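Uncharacterized protein (Staphylococcus aureus subsp. aureus, PDB 4H0A) is of unknown function but belongs to the CAP (cysteine-rich secretory protein) family, joining a CAP-associated N-terminal region to a CAP domain. Local coordinates at residues 64-69 / 192-197; 69-74 / 82-87; 207-212 / 316-321; 272-277 / 296-301. All blocks are in the same frame, centred on the assembly; numbering follows the deposited sequence. Where two conformers were deposited one is given.

Interaction 1 (64-69 / 192-197); sequences PFRDGY and EEHNKR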
# COMPACT_ATOMS: atom_id res chain seq x y z
N PRO A 64 14.55 -4.22 6.94
CA PRO A 64 15.05 -4.04 5.57
C PRO A 64 14.08 -4.61 4.54
O PRO A 64 13.31 -5.52 4.83
CB PRO A 64 16.34 -4.86 5.57
CG PRO A 64 16.08 -5.97 6.53
CD PRO A 64 15.17 -5.40 7.59
N PHE A 65 14.18 -4.12 3.31
CA PHE A 65 13.51 -4.76 2.19
C PHE A 65 14.49 -4.74 0.99
O PHE A 65 15.62 -4.28 1.15
CB PHE A 65 12.12 -4.20 1.91
CG PHE A 65 12.01 -2.78 1.44
CD1 PHE A 65 11.89 -1.75 2.35
CD2 PHE A 65 11.79 -2.50 0.10
CE1 PHE A 65 11.66 -0.44 1.92
CE2 PHE A 65 11.56 -1.19 -0.33
CZ PHE A 65 11.47 -0.18 0.59
N ARG A 66 14.14 -5.41 -0.12
CA ARG A 66 15.05 -5.56 -1.28
C ARG A 66 15.62 -4.23 -1.80
O ARG A 66 15.01 -3.18 -1.63
CB ARG A 66 14.37 -6.30 -2.46
CG ARG A 66 12.98 -5.77 -2.81
CD ARG A 66 12.61 -5.88 -4.28
NE ARG A 66 12.39 -7.26 -4.71
CZ ARG A 66 11.65 -7.63 -5.76
NH1 ARG A 66 11.03 -6.71 -6.51
NH2 ARG A 66 11.52 -8.91 -6.07
N ASP A 67 16.77 -4.31 -2.45
CA ASP A 67 17.50 -3.21 -3.08
C ASP A 67 18.04 -2.18 -2.07
O ASP A 67 18.27 -1.03 -2.44
CB ASP A 67 16.64 -2.52 -4.16
CG ASP A 67 15.92 -3.49 -5.06
OD1 ASP A 67 16.55 -4.48 -5.49
OD2 ASP A 67 14.71 -3.31 -5.28
N GLY A 68 18.33 -2.61 -0.85
CA GLY A 68 18.99 -1.77 0.14
C GLY A 68 18.19 -0.68 0.81
O GLY A 68 18.79 0.27 1.32
N TYR A 69 16.85 -0.81 0.87
CA TYR A 69 16.01 0.15 1.56
C TYR A 69 15.68 -0.35 2.98
O TYR A 69 15.82 -1.54 3.27
CB TYR A 69 14.71 0.41 0.81
CG TYR A 69 14.90 1.09 -0.52
CD1 TYR A 69 14.98 2.48 -0.61
CD2 TYR A 69 14.98 0.36 -1.70
CE1 TYR A 69 15.13 3.12 -1.84
CE2 TYR A 69 15.13 0.99 -2.93
CZ TYR A 69 15.19 2.37 -3.01
OH TYR A 69 15.35 3.02 -4.21
N GLU A 192 13.23 -2.36 -13.73
CA GLU A 192 14.46 -2.58 -12.96
C GLU A 192 14.62 -4.03 -12.53
O GLU A 192 13.62 -4.71 -12.27
CB GLU A 192 14.49 -1.72 -11.67
CG GLU A 192 14.74 -0.24 -11.89
CD GLU A 192 14.95 0.57 -10.62
OE1 GLU A 192 14.94 -0.03 -9.52
OE2 GLU A 192 15.14 1.80 -10.73
N GLU A 193 15.88 -4.49 -12.40
CA GLU A 193 16.20 -5.83 -11.89
C GLU A 193 16.28 -5.72 -10.38
O GLU A 193 16.60 -4.64 -9.87
CB GLU A 193 17.50 -6.36 -12.50
CG GLU A 193 17.43 -6.59 -14.00
CD GLU A 193 18.67 -7.18 -14.63
OE1 GLU A 193 19.57 -7.63 -13.89
OE2 GLU A 193 18.74 -7.21 -15.88
N HIS A 194 15.95 -6.79 -9.65
CA HIS A 194 15.93 -6.76 -8.18
C HIS A 194 16.77 -7.87 -7.57
O HIS A 194 16.82 -8.98 -8.12
CB HIS A 194 14.49 -6.85 -7.67
CG HIS A 194 13.60 -5.80 -8.24
ND1 HIS A 194 13.48 -4.55 -7.66
CD2 HIS A 194 12.83 -5.83 -9.36
CE1 HIS A 194 12.65 -3.87 -8.42
NE2 HIS A 194 12.23 -4.60 -9.46
N ASN A 195 17.40 -7.58 -6.43
CA ASN A 195 18.21 -8.56 -5.71
C ASN A 195 17.28 -9.40 -4.81
O ASN A 195 16.08 -9.10 -4.71
CB ASN A 195 19.35 -7.89 -4.91
CG ASN A 195 18.95 -7.04 -3.71
OD1 ASN A 195 17.79 -6.64 -3.55
ND2 ASN A 195 19.91 -6.70 -2.87
N LYS A 196 17.83 -10.43 -4.16
CA LYS A 196 17.10 -11.33 -3.25
C LYS A 196 16.37 -10.54 -2.15
O LYS A 196 16.91 -9.55 -1.64
CB LYS A 196 18.09 -12.33 -2.61
CG LYS A 196 17.51 -13.27 -1.56
CD LYS A 196 18.48 -14.40 -1.24
CE LYS A 196 18.13 -15.16 0.02
NZ LYS A 196 16.92 -16.00 -0.14
N ARG A 197 15.14 -10.97 -1.79
CA ARG A 197 14.42 -10.34 -0.69
C ARG A 197 15.09 -10.72 0.63
O ARG A 197 15.34 -11.91 0.84
CB ARG A 197 12.93 -10.77 -0.65
CG ARG A 197 12.11 -10.32 -1.84
CD ARG A 197 10.64 -10.66 -1.66
NE ARG A 197 9.80 -10.05 -2.69
CZ ARG A 197 9.64 -10.51 -3.93
NH1 ARG A 197 10.25 -11.63 -4.32
NH2 ARG A 197 8.85 -9.87 -4.79
O HOH W 1 18.64 -5.76 0.14
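Arg66 lies along the loop 192-197 from its first side-chain carbon to its last nitrogen. Its CB rests 3.6 Å from Asn195 OD1. CG sits between the backbone N and the carbonyl carbon (chi1 48°), and bends at chi2 and chi3 then turn the chain along His194: CD comes 3.7 Å from His194 ND1, and NE faces His194 CB. NE is buried without a hydrogen-bond partner in the model, so stacking places this part of the group. The guanidinium lies flat on His194, the planes only 16° apart, with CZ beneath His194 CB and NH1 3.2 Å from His194 CG. Over the opposite face comes Arg197, sandwiching the group; its NH2 is 3.1 Å from Arg66 NH2, two donors that cannot bond. That closeness of like charges is probably eased by Asp314, the salt-bridge partner of Arg197.

Asp67 does the polar work. Its OD2 takes His194 ND1 at 3.0 Å, nearly straight, in the imidazole plane and on the syn side of the carboxylate, which fixes the rotation of the ring. Its backbone N gives a 2.8 Å bond to Asn195 OD1, and the Asn195 backbone N returns a weak one to Asp67 OD1. An amide suits this place, since its oxygen can receive the turn's N-H. Asp67 and Gly68 both take positive phi, which lets the chain reverse here and which glycine adopts at little cost. The whole is a beta-hairpin turn between strands 61-65 and 69-76, held to the loop before helix 201-219 by a His-carboxylate bond and an arginine-histidine stack.

Interaction 2 (69-74 / 82-87); sequences YKNYVF and IVSTKR. With EDO (1,2-ethanediol), chain C.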
# COMPACT_ATOMS: atom_id res chain seq x y z
N TYR A 69 16.85 -0.81 0.87
CA TYR A 69 16.01 0.15 1.56
C TYR A 69 15.68 -0.35 2.98
O TYR A 69 15.82 -1.54 3.27
CB TYR A 69 14.71 0.41 0.81
CG TYR A 69 14.90 1.09 -0.52
CD1 TYR A 69 14.98 2.48 -0.61
CD2 TYR A 69 14.98 0.36 -1.70
CE1 TYR A 69 15.13 3.12 -1.84
CE2 TYR A 69 15.13 0.99 -2.93
CZ TYR A 69 15.19 2.37 -3.01
OH TYR A 69 15.35 3.02 -4.21
N LYS A 70 15.26 0.57 3.83
CA LYS A 70 14.84 0.24 5.20
C LYS A 70 13.54 0.95 5.48
O LYS A 70 13.41 2.12 5.14
CB LYS A 70 15.91 0.68 6.22
CG LYS A 70 16.80 -0.43 6.73
CD LYS A 70 17.41 0.00 8.06
CE LYS A 70 18.69 -0.71 8.36
NZ LYS A 70 19.54 0.09 9.28
N ASN A 71 12.56 0.25 6.07
CA ASN A 71 11.27 0.86 6.40
C ASN A 71 11.17 1.10 7.88
O ASN A 71 11.61 0.28 8.67
CB ASN A 71 10.11 -0.01 5.92
CG ASN A 71 9.60 0.34 4.54
OD1 ASN A 71 10.06 1.27 3.91
ND2 ASN A 71 8.66 -0.41 4.03
N TYR A 72 10.61 2.27 8.26
CA TYR A 72 10.35 2.67 9.65
C TYR A 72 8.88 2.87 9.76
O TYR A 72 8.33 3.62 8.96
CB TYR A 72 11.09 3.98 10.00
CG TYR A 72 12.59 3.86 10.06
CD1 TYR A 72 13.35 3.71 8.91
CD2 TYR A 72 13.26 3.98 11.28
CE1 TYR A 72 14.73 3.57 8.97
CE2 TYR A 72 14.65 3.88 11.35
CZ TYR A 72 15.38 3.65 10.19
OH TYR A 72 16.74 3.56 10.25
N VAL A 73 8.22 2.23 10.73
CA VAL A 73 6.79 2.43 10.87
C VAL A 73 6.55 3.23 12.14
O VAL A 73 7.06 2.85 13.20
CB VAL A 73 6.01 1.09 10.87
CG1 VAL A 73 4.50 1.32 11.01
CG2 VAL A 73 6.32 0.31 9.59
N PHE A 74 5.80 4.33 12.02
CA PHE A 74 5.43 5.17 13.16
C PHE A 74 3.92 5.21 13.22
O PHE A 74 3.30 5.57 12.22
CB PHE A 74 5.98 6.59 13.02
CG PHE A 74 7.47 6.71 12.94
CD1 PHE A 74 8.13 6.66 11.72
CD2 PHE A 74 8.23 6.94 14.09
CE1 PHE A 74 9.51 6.82 11.65
CE2 PHE A 74 9.60 7.11 14.01
CZ PHE A 74 10.24 7.05 12.80
N ILE A 82 4.49 4.86 6.98
CA ILE A 82 5.50 3.90 6.55
C ILE A 82 6.55 4.77 5.88
O ILE A 82 6.28 5.33 4.81
CB ILE A 82 5.04 2.74 5.63
CG1 ILE A 82 3.91 1.92 6.30
CG2 ILE A 82 6.27 1.83 5.29
CD1 ILE A 82 3.19 0.94 5.33
N VAL A 83 7.71 4.92 6.53
CA VAL A 83 8.79 5.79 6.05
C VAL A 83 9.90 4.92 5.49
O VAL A 83 10.47 4.14 6.25
CB VAL A 83 9.28 6.67 7.23
CG1 VAL A 83 10.42 7.59 6.78
CG2 VAL A 83 8.13 7.47 7.84
N SER A 84 10.24 5.06 4.20
CA SER A 84 11.33 4.30 3.59
C SER A 84 12.57 5.15 3.51
O SER A 84 12.48 6.33 3.18
CB SER A 84 10.96 3.83 2.18
OG SER A 84 9.68 3.24 2.17
N THR A 85 13.73 4.55 3.77
CA THR A 85 15.00 5.25 3.74
C THR A 85 16.04 4.48 2.92
O THR A 85 15.92 3.27 2.74
CB THR A 85 15.54 5.46 5.17
OG1 THR A 85 15.98 4.20 5.68
CG2 THR A 85 14.51 6.07 6.13
N LYS A 86 17.04 5.20 2.46
CA LYS A 86 18.20 4.65 1.76
C LYS A 86 19.38 5.45 2.24
O LYS A 86 19.36 6.67 2.09
CB LYS A 86 18.04 4.72 0.24
CG LYS A 86 19.19 3.99 -0.51
CD LYS A 86 18.65 3.02 -1.54
CE LYS A 86 19.73 2.38 -2.36
NZ LYS A 86 19.17 1.48 -3.40
N ARG A 87 20.33 4.79 2.93
CA ARG A 87 21.51 5.42 3.54
C ARG A 87 21.05 6.45 4.59
O ARG A 87 21.59 7.55 4.66
CB ARG A 87 22.43 6.05 2.47
CG ARG A 87 22.90 5.03 1.43
CD ARG A 87 23.86 5.64 0.42
NE ARG A 87 23.63 5.14 -0.94
CZ ARG A 87 22.67 5.56 -1.77
NH1 ARG A 87 21.82 6.50 -1.40
NH2 ARG A 87 22.56 5.03 -2.99
C1 EDO C . 5.55 1.57 1.55
O1 EDO C . 5.38 2.94 1.24
C2 EDO C . 7.04 1.26 1.23
O2 EDO C . 7.32 -0.10 1.45
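Tyr69 and Lys86 meet at the open end of the antiparallel beta hairpin of strands 69-76 and 79-86, far from the turn that joins them. The lysine chain runs slantwise over one face of the phenol ring, its CD 3.8 Å from the ring centroid as a CH-pi contact and its NZ off-centre at 4.4 Å as a cation-pi contact. A long aliphatic stem with a charged end suits both jobs. The ammonium also has a hydrogen bond to Asp67 O, so it is held from two directions.

Backbone pairs Lys70-Thr85 and Tyr72-Val83 are hydrogen-bonded, and Asn71-Ser84 and Val73-Ile82 are the non-hydrogen-bonded pairs between and beyond them. On the face bearing Tyr72 and Val83, the tyrosine ring stands edge-on to its neighbours. CG lies beside the backbone N (chi1 -69°), which swings the CE1 edge across Thr85 at about a right angle, 3.6 Å from OG1. Phe74 likewise presents an edge, its CD1 4.0 Å from Val83 CG2. Beta-branched valine and threonine fit strand geometry and offer the methyls that these rings lean on; Ile49 and Leu52 border the same face.

The other face carries Asn71, Val73, Ile82 and Ser84. Here the Asn71 amide slants across Ile82, with ND2 3.5 Å from the CG2 methyl. That nitrogen gives a 2.9 Å bond to O2 of a 1,2-ethanediol, probably from the crystallisation liquor. The amide is held at its opposite end too, because Ser84 OG donates to Asn71 OD1 at 2.7 Å, tilted 17° from the carbonyl plane.

Interaction 3 (207-212 / 316-321); sequences ISLYEV and YSLIFL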
# COMPACT_ATOMS: atom_id res chain seq x y z
N ILE A 207 2.61 -7.92 8.10
CA ILE A 207 2.19 -7.03 9.20
C ILE A 207 1.69 -5.71 8.61
O ILE A 207 0.68 -5.19 9.08
CB ILE A 207 3.33 -6.81 10.24
CG1 ILE A 207 3.62 -8.13 10.99
CG2 ILE A 207 2.94 -5.71 11.25
CD1 ILE A 207 5.02 -8.22 11.55
N SER A 208 2.37 -5.16 7.60
CA SER A 208 1.90 -3.92 6.95
C SER A 208 0.55 -4.13 6.26
O SER A 208 -0.29 -3.24 6.29
CB SER A 208 2.91 -3.45 5.91
OG SER A 208 4.10 -3.03 6.57
N LEU A 209 0.34 -5.33 5.65
CA LEU A 209 -0.94 -5.67 5.01
C LEU A 209 -2.06 -5.59 6.06
O LEU A 209 -3.09 -4.99 5.79
CB LEU A 209 -0.88 -7.07 4.37
CG LEU A 209 -2.20 -7.61 3.77
CD1 LEU A 209 -2.60 -6.80 2.54
CD2 LEU A 209 -2.07 -9.08 3.41
N TYR A 210 -1.85 -6.17 7.25
CA TYR A 210 -2.84 -6.11 8.33
C TYR A 210 -3.09 -4.68 8.77
O TYR A 210 -4.24 -4.26 8.95
CB TYR A 210 -2.37 -6.90 9.57
CG TYR A 210 -2.21 -8.40 9.41
CD1 TYR A 210 -3.14 -9.16 8.70
CD2 TYR A 210 -1.22 -9.09 10.11
CE1 TYR A 210 -3.05 -10.55 8.63
CE2 TYR A 210 -1.14 -10.49 10.07
CZ TYR A 210 -2.06 -11.21 9.33
OH TYR A 210 -1.97 -12.58 9.23
N GLU A 211 -2.01 -3.93 9.00
CA GLU A 211 -2.10 -2.55 9.50
C GLU A 211 -2.79 -1.62 8.50
O GLU A 211 -3.66 -0.87 8.91
CB GLU A 211 -0.71 -1.99 9.82
CG GLU A 211 -0.10 -2.60 11.06
CD GLU A 211 1.33 -2.20 11.33
OE1 GLU A 211 1.99 -1.63 10.42
OE2 GLU A 211 1.80 -2.45 12.46
N VAL A 212 -2.40 -1.68 7.21
CA VAL A 212 -3.01 -0.80 6.21
C VAL A 212 -4.48 -1.19 6.01
O VAL A 212 -5.32 -0.30 5.82
CB VAL A 212 -2.23 -0.77 4.88
CG1 VAL A 212 -3.00 0.07 3.84
CG2 VAL A 212 -0.84 -0.18 5.10
N TYR A 316 0.17 -12.06 -2.32
CA TYR A 316 -0.45 -11.53 -1.11
C TYR A 316 -1.80 -12.19 -0.94
O TYR A 316 -2.59 -12.13 -1.86
CB TYR A 316 -0.63 -10.01 -1.23
CG TYR A 316 0.63 -9.20 -0.99
CD1 TYR A 316 1.55 -8.99 -2.02
CD2 TYR A 316 0.83 -8.52 0.20
CE1 TYR A 316 2.66 -8.18 -1.84
CE2 TYR A 316 1.94 -7.71 0.40
CZ TYR A 316 2.85 -7.53 -0.62
OH TYR A 316 3.93 -6.71 -0.40
N SER A 317 -2.07 -12.82 0.20
CA SER A 317 -3.37 -13.45 0.47
C SER A 317 -3.90 -12.99 1.81
O SER A 317 -3.13 -12.95 2.77
CB SER A 317 -3.22 -14.97 0.47
OG SER A 317 -4.38 -15.60 0.98
N LEU A 318 -5.20 -12.63 1.90
CA LEU A 318 -5.81 -12.20 3.16
C LEU A 318 -7.19 -12.83 3.29
O LEU A 318 -8.07 -12.53 2.49
CB LEU A 318 -5.91 -10.67 3.23
CG LEU A 318 -6.27 -10.05 4.59
CD1 LEU A 318 -5.23 -10.43 5.68
CD2 LEU A 318 -6.36 -8.54 4.49
N ILE A 319 -7.35 -13.72 4.28
CA ILE A 319 -8.61 -14.40 4.55
C ILE A 319 -9.35 -13.61 5.61
O ILE A 319 -8.73 -13.20 6.59
CB ILE A 319 -8.36 -15.87 4.99
CG1 ILE A 319 -7.66 -16.65 3.86
CG2 ILE A 319 -9.68 -16.56 5.40
CD1 ILE A 319 -7.16 -17.99 4.24
N PHE A 320 -10.67 -13.42 5.44
CA PHE A 320 -11.53 -12.71 6.39
C PHE A 320 -12.48 -13.68 7.02
O PHE A 320 -12.86 -14.66 6.38
CB PHE A 320 -12.34 -11.61 5.69
CG PHE A 320 -11.53 -10.69 4.82
CD1 PHE A 320 -11.25 -11.03 3.51
CD2 PHE A 320 -11.00 -9.52 5.33
CE1 PHE A 320 -10.47 -10.20 2.71
CE2 PHE A 320 -10.23 -8.69 4.54
CZ PHE A 320 -9.98 -9.03 3.23
N LEU A 321 -12.93 -13.40 8.25
CA LEU A 321 -13.84 -14.29 8.94
C LEU A 321 -14.79 -13.55 9.87
O LEU A 321 -14.39 -12.60 10.56
CB LEU A 321 -13.02 -15.28 9.77
CG LEU A 321 -13.68 -16.60 10.14
CD1 LEU A 321 -13.65 -17.57 8.96
CD2 LEU A 321 -13.03 -17.21 11.36
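Leu318 of strand 315-322 meets helix 201-219 chiefly through its CD1 methyl, which is flanked by Leu209 and Tyr210. The closer approach is to the tyrosine: CD1 comes to the edge of the ring, near its plane, 3.7 Å from Tyr210 CE1. On the leucine side, CD1 lies 4.1 Å from Leu209 CD2, and Leu318 CB backs onto the same methyl. The two leucines slide past each other in opposite directions, each with CG anti to its own backbone N (chi1 175° for Leu209), which sends both branched ends between helix and strand. The segment axes stay 10.1 Å apart at 50°, a gap that leucines bridge well.

Packing is looser toward Tyr316. Leu209 CD2 is 4.4 Å from the CD2 edge of that ring and 4.1 Å from Ser317 O, pressing hard on neither. Leu285 of helix 282-290 also touches Leu209 and Tyr316. On a different side of the helix, the partly exposed Glu211 turns from strand 315-322 to salt bridges with Lys75 and Arg61 of the N-terminal sheet.

Such a helix laid across a central sheet strand is what the alpha-beta-alpha sandwich of CAP domains calls for. No hydrogen bond crosses the contact. The tyrosine hydroxyls reach past it, Tyr210 OH to Gly309 N and Tyr316 OH to Gln205 NE2, so cohesion here is apolar and depends on shape, while the polar ends are satisfied at its margins.

Interaction 4 (272-277 / 296-301); sequences AQNVGY and RSRLLN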
# COMPACT_ATOMS: atom_id res chain seq x y z
N ALA A 272 -14.32 -15.14 3.38
CA ALA A 272 -13.94 -14.72 2.03
C ALA A 272 -12.44 -14.54 1.95
O ALA A 272 -11.76 -14.64 2.98
CB ALA A 272 -14.66 -13.44 1.66
N GLN A 273 -11.91 -14.29 0.75
CA GLN A 273 -10.47 -14.15 0.56
C GLN A 273 -10.13 -13.15 -0.53
O GLN A 273 -10.75 -13.18 -1.60
CB GLN A 273 -9.89 -15.52 0.19
CG GLN A 273 -8.37 -15.56 0.04
CD GLN A 273 -7.86 -16.93 -0.33
OE1 GLN A 273 -8.62 -17.88 -0.55
NE2 GLN A 273 -6.55 -17.05 -0.42
N ASN A 274 -9.12 -12.32 -0.28
CA ASN A 274 -8.58 -11.37 -1.25
C ASN A 274 -7.19 -11.84 -1.59
O ASN A 274 -6.45 -12.22 -0.69
CB ASN A 274 -8.56 -9.95 -0.69
CG ASN A 274 -9.89 -9.25 -0.75
OD1 ASN A 274 -10.89 -9.82 -1.15
ND2 ASN A 274 -9.93 -8.01 -0.30
N VAL A 275 -6.85 -11.85 -2.88
CA VAL A 275 -5.54 -12.30 -3.35
C VAL A 275 -4.99 -11.28 -4.35
O VAL A 275 -5.77 -10.63 -5.06
CB VAL A 275 -5.59 -13.72 -3.98
CG1 VAL A 275 -4.20 -14.21 -4.36
CG2 VAL A 275 -6.25 -14.71 -3.03
N GLY A 276 -3.67 -11.14 -4.39
CA GLY A 276 -2.95 -10.26 -5.30
C GLY A 276 -1.67 -10.90 -5.78
O GLY A 276 -1.01 -11.59 -5.00
N TYR A 277 -1.29 -10.69 -7.07
CA TYR A 277 -0.07 -11.26 -7.67
C TYR A 277 0.89 -10.18 -8.22
O TYR A 277 0.45 -9.19 -8.80
CB TYR A 277 -0.44 -12.24 -8.80
CG TYR A 277 0.76 -12.82 -9.51
CD1 TYR A 277 1.72 -13.56 -8.82
CD2 TYR A 277 0.98 -12.59 -10.87
CE1 TYR A 277 2.85 -14.07 -9.46
CE2 TYR A 277 2.10 -13.10 -11.52
CZ TYR A 277 3.04 -13.84 -10.81
OH TYR A 277 4.16 -14.36 -11.42
N ARG A 296 -13.05 -4.80 -2.42
CA ARG A 296 -13.34 -3.66 -1.55
C ARG A 296 -14.41 -4.02 -0.51
O ARG A 296 -14.25 -3.70 0.66
CB ARG A 296 -13.82 -2.46 -2.38
CG ARG A 296 -13.93 -1.13 -1.60
CD ARG A 296 -15.25 -0.40 -1.84
NE ARG A 296 -15.69 -0.44 -3.24
CZ ARG A 296 -15.21 0.32 -4.22
NH1 ARG A 296 -14.26 1.22 -3.98
NH2 ARG A 296 -15.69 0.20 -5.45
N SER A 297 -15.50 -4.68 -0.95
CA SER A 297 -16.60 -5.08 -0.06
C SER A 297 -16.12 -6.02 1.05
O SER A 297 -16.64 -5.94 2.16
CB SER A 297 -17.76 -5.71 -0.85
OG SER A 297 -17.47 -7.01 -1.34
N ARG A 298 -15.11 -6.87 0.77
CA ARG A 298 -14.56 -7.76 1.79
C ARG A 298 -13.71 -6.98 2.81
O ARG A 298 -13.87 -7.19 4.01
CB ARG A 298 -13.71 -8.88 1.16
CG ARG A 298 -14.55 -9.91 0.41
CD ARG A 298 -13.75 -10.59 -0.68
NE ARG A 298 -14.57 -11.52 -1.46
CZ ARG A 298 -14.18 -12.10 -2.60
NH1 ARG A 298 -12.97 -11.85 -3.10
NH2 ARG A 298 -15.00 -12.91 -3.25
N LEU A 299 -12.82 -6.08 2.33
CA LEU A 299 -11.99 -5.25 3.22
C LEU A 299 -12.84 -4.40 4.15
O LEU A 299 -12.51 -4.26 5.33
CB LEU A 299 -11.08 -4.30 2.42
CG LEU A 299 -9.82 -4.87 1.78
CD1 LEU A 299 -9.23 -3.87 0.81
CD2 LEU A 299 -8.79 -5.23 2.83
N LEU A 300 -13.92 -3.81 3.62
CA LEU A 300 -14.80 -2.91 4.38
C LEU A 300 -16.09 -3.59 4.84
O LEU A 300 -17.10 -2.91 5.05
CB LEU A 300 -15.15 -1.71 3.49
CG LEU A 300 -13.97 -1.00 2.82
CD1 LEU A 300 -14.46 0.09 1.91
CD2 LEU A 300 -12.99 -0.47 3.87
N ASN A 301 -16.07 -4.91 5.04
CA ASN A 301 -17.25 -5.63 5.50
C ASN A 301 -17.43 -5.41 7.00
O ASN A 301 -16.54 -5.75 7.78
CB ASN A 301 -17.13 -7.11 5.19
CG ASN A 301 -18.45 -7.81 5.13
OD1 ASN A 301 -19.34 -7.54 5.94
ND2 ASN A 301 -18.60 -8.74 4.20
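Asn274 OD1 is approached by two parts of Arg298, the charged end and the stem. Its one hydrogen bond across the contact is weak, from NH1 at 3.5 Å, though the N-H points almost straight at it (172°) and the oxygen lies at the guanidinium edge, near its plane. Arg298 CD comes closer, 3.0 Å from Asn274 OD1, a tight fit of the oxygen on the methylene. The amide's other end, ND2, bonds to His295 O and lies 3.8 Å from Leu299 CG. An asparagine thus suits this buried strand position, offering an acceptor to the arginine and a donor to the helix backbone.

Arg298 is extended from CG to NE and reaches across the strand, passing Ala272, whose small side chain fits there with Ala272 CB 3.7 Å from Arg298 NE. Farther out, NH1 lies 3.0 Å from Gln273 O, but the angle is too poor for a bond.

The contact packs the last turn of helix 293-299 onto strand 270-277 of the CAP-domain sheet. Phe320 of the adjoining strand 315-322 touches Asn274, Arg298 and Leu299, and Trp289 of helix 282-290 packs against Asn274 and Leu299.

How the interactions relate
From the N terminus, 64-69 opens interaction 1; within its long loop the hairpin of interaction 2 closes a short one between strands 69-76 and 79-86. The long loop closes where the preceding hairpin turn meets 192-197; the two contacts share Tyr69 and touch through Asp67 and Lys86. Helix 201-219 then opens interaction 3, which closes only at strand 315-322 and encloses interaction 4. Strands 270-277 and 315-322 are sheet neighbours, so those two contacts adjoin. The pairs follow in series without crossing. Interactions 2 and 3 meet where Val73 and Ile82 pack on helix 201-219, joining the N-terminal sheet to the CAP domain.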